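Local coordinates for protein geranyltranstransferase (Campylobacter jejuni, PDB 3NPK) that probably condenses isopentenyl diphosphate with geranyl diphosphate to make farnesyl diphosphate in isoprenoid biosynthesis, at residues S53-L58 and E188-N193. Sequence-based numbering, arbitrary orientation.
Sequences SNKPEL and EICELN
K55 and N54 meet C190 in a water-bridged contact between two helix C-termini of the largely helical polyprenyl synthetase fold, about 20 Å (centre to centre) from the middle of the chain. It illustrates how helix ends, where some last carbonyls have no N-H of a next turn to accept, can be joined through solvent. Helix 42-54 runs out into the turn at K55, while helix 164-189 closes in a Schellman motif with E191 at positive phi. The buried C190 puts its SG against the two side chains, 3.8 Å from K55 CB and equally near N54 CB. The K55 chain, extended beyond CG, runs past the oxygen end of the C190 carbonyl, its CE 3.1 Å from C190 O and tilted out of the carbonyl plane. NZ, at a poor angle to bond that oxygen, instead gives a hydrogen to a water that donates to I189 O and E191 OE1, so ammonium and carboxylate, 4.0 Å apart at NZ and OE1, are linked. E191 OE2 turns to a salt bridge with K127. L58 CD1 rests 4.0 Å from I189 CG2, and I189 continues the apolar layer onto L47, V51, A62 and V65. The chi1 of N54 (-166°) swings CG opposite the backbone N and brings OD1 beside C190 CB, where a second water donates to both N54 OD1 and C190 O, 2.7 Å from each.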
loop_
_atom_site.group_PDB
_atom_site.type_symbol
_atom_site.label_atom_id
_atom_site.label_comp_id
_atom_site.label_asym_id
_atom_site.label_seq_id
_atom_site.Cartn_x
_atom_site.Cartn_y
_atom_site.Cartn_z
ATOM N N SER A 53 -24.998 12.919 -4.904
ATOM C CA SER A 53 -26.427 12.654 -4.737
ATOM C C SER A 53 -26.902 12.863 -3.303
ATOM O O SER A 53 -28.091 13.080 -3.057
ATOM C CB SER A 53 -26.757 11.223 -5.173
ATOM O OG SER A 53 -26.365 10.281 -4.185
ATOM N N ASN A 54 -25.984 12.793 -2.350
ATOM C CA ASN A 54 -26.377 12.764 -0.947
ATOM C C ASN A 54 -25.904 13.976 -0.140
ATOM O O ASN A 54 -26.669 14.570 0.638
ATOM C CB ASN A 54 -25.861 11.473 -0.306
ATOM C CG ASN A 54 -26.499 11.202 1.023
ATOM O OD1 ASN A 54 -25.951 11.548 2.060
ATOM N ND2 ASN A 54 -27.688 10.607 0.999
ATOM N N LYS A 55 -24.629 14.318 -0.305
ATOM C CA LYS A 55 -24.048 15.478 0.365
ATOM C C LYS A 55 -23.167 16.231 -0.614
ATOM O O LYS A 55 -21.938 16.161 -0.542
ATOM C CB LYS A 55 -23.231 15.043 1.581
ATOM C CG LYS A 55 -24.056 14.755 2.817
ATOM C CD LYS A 55 -23.171 14.753 4.048
ATOM C CE LYS A 55 -23.934 14.322 5.288
ATOM N NZ LYS A 55 -23.115 14.553 6.514
ATOM N N PRO A 56 -23.795 16.940 -1.555
ATOM C CA PRO A 56 -23.010 17.610 -2.595
ATOM C C PRO A 56 -22.051 18.635 -2.010
ATOM O O PRO A 56 -21.087 19.009 -2.683
ATOM C CB PRO A 56 -24.085 18.289 -3.456
ATOM C CG PRO A 56 -25.326 18.298 -2.568
ATOM C CD PRO A 56 -25.239 17.016 -1.837
ATOM N N GLU A 57 -22.302 19.076 -0.775
ATOM C CA GLU A 57 -21.403 20.035 -0.124
ATOM C C GLU A 57 -20.035 19.432 0.218
ATOM O O GLU A 57 -19.115 20.146 0.611
ATOM C CB GLU A 57 -22.050 20.626 1.141
ATOM C CG GLU A 57 -22.256 19.611 2.264
ATOM C CD GLU A 57 -23.627 18.938 2.254
ATOM O OE1 GLU A 57 -24.245 18.770 1.180
ATOM O OE2 GLU A 57 -24.090 18.574 3.352
ATOM N N LEU A 58 -19.914 18.115 0.090
ATOM C CA LEU A 58 -18.645 17.433 0.323
ATOM C C LEU A 58 -17.992 16.935 -0.970
ATOM O O LEU A 58 -16.992 16.227 -0.919
ATOM C CB LEU A 58 -18.842 16.243 1.275
ATOM C CG LEU A 58 -19.149 16.600 2.731
ATOM C CD1 LEU A 58 -19.476 15.322 3.511
ATOM C CD2 LEU A 58 -17.979 17.343 3.360
ATOM N N GLU A 188 -19.667 6.390 3.209
ATOM C CA GLU A 188 -18.942 6.734 4.427
ATOM C C GLU A 188 -18.592 8.220 4.488
ATOM O O GLU A 188 -18.688 8.844 5.554
ATOM C CB GLU A 188 -17.710 5.847 4.599
ATOM C CG GLU A 188 -18.132 4.392 4.936
ATOM C CD GLU A 188 -16.998 3.384 4.975
ATOM O OE1 GLU A 188 -16.025 3.501 4.188
ATOM O OE2 GLU A 188 -17.097 2.456 5.813
ATOM N N ILE A 189 -18.195 8.797 3.355
ATOM C CA ILE A 189 -17.969 10.249 3.304
ATOM C C ILE A 189 -19.211 11.013 3.788
ATOM O O ILE A 189 -19.110 12.012 4.532
ATOM C CB ILE A 189 -17.601 10.693 1.879
ATOM C CG1 ILE A 189 -16.203 10.192 1.531
ATOM C CG2 ILE A 189 -17.670 12.218 1.730
ATOM C CD1 ILE A 189 -15.919 10.186 0.028
ATOM N N CYS A 190 -20.378 10.536 3.366
ATOM C CA CYS A 190 -21.653 11.173 3.687
ATOM C C CYS A 190 -22.215 10.782 5.050
ATOM O O CYS A 190 -23.280 11.280 5.451
ATOM C CB CYS A 190 -22.674 10.820 2.612
ATOM S SG CYS A 190 -22.238 11.442 0.987
ATOM N N GLU A 191 -21.517 9.879 5.738
ATOM C CA GLU A 191 -21.967 9.361 7.029
ATOM C C GLU A 191 -23.372 8.760 6.906
ATOM O O GLU A 191 -24.222 8.907 7.796
ATOM C CB GLU A 191 -21.862 10.436 8.128
ATOM C CG GLU A 191 -20.415 10.743 8.491
ATOM C CD GLU A 191 -20.291 11.921 9.441
ATOM O OE1 GLU A 191 -20.319 13.063 8.958
ATOM O OE2 GLU A 191 -20.159 11.705 10.667
ATOM N N LEU A 192 -23.608 8.060 5.794
ATOM C CA LEU A 192 -24.867 7.350 5.591
ATOM C C LEU A 192 -24.975 6.182 6.565
ATOM O O LEU A 192 -23.969 5.560 6.928
ATOM C CB LEU A 192 -24.967 6.843 4.148
ATOM C CG LEU A 192 -26.291 6.201 3.731
ATOM C CD1 LEU A 192 -27.442 7.215 3.719
ATOM C CD2 LEU A 192 -26.138 5.548 2.368
ATOM N N ASN A 193 -26.192 5.898 7.015
ATOM C CA ASN A 193 -26.399 4.819 7.962
ATOM C C ASN A 193 -25.863 3.477 7.429
ATOM O O ASN A 193 -25.758 3.264 6.211
ATOM C CB ASN A 193 -27.890 4.722 8.321
ATOM C CG ASN A 193 -28.759 4.415 7.116
ATOM O OD1 ASN A 193 -29.357 5.314 6.494
ATOM N ND2 ASN A 193 -28.831 3.144 6.774
HETATM O O HOH W 1 -25.836 10.760 4.653
HETATM O O HOH W 2 -20.414 13.637 6.379
#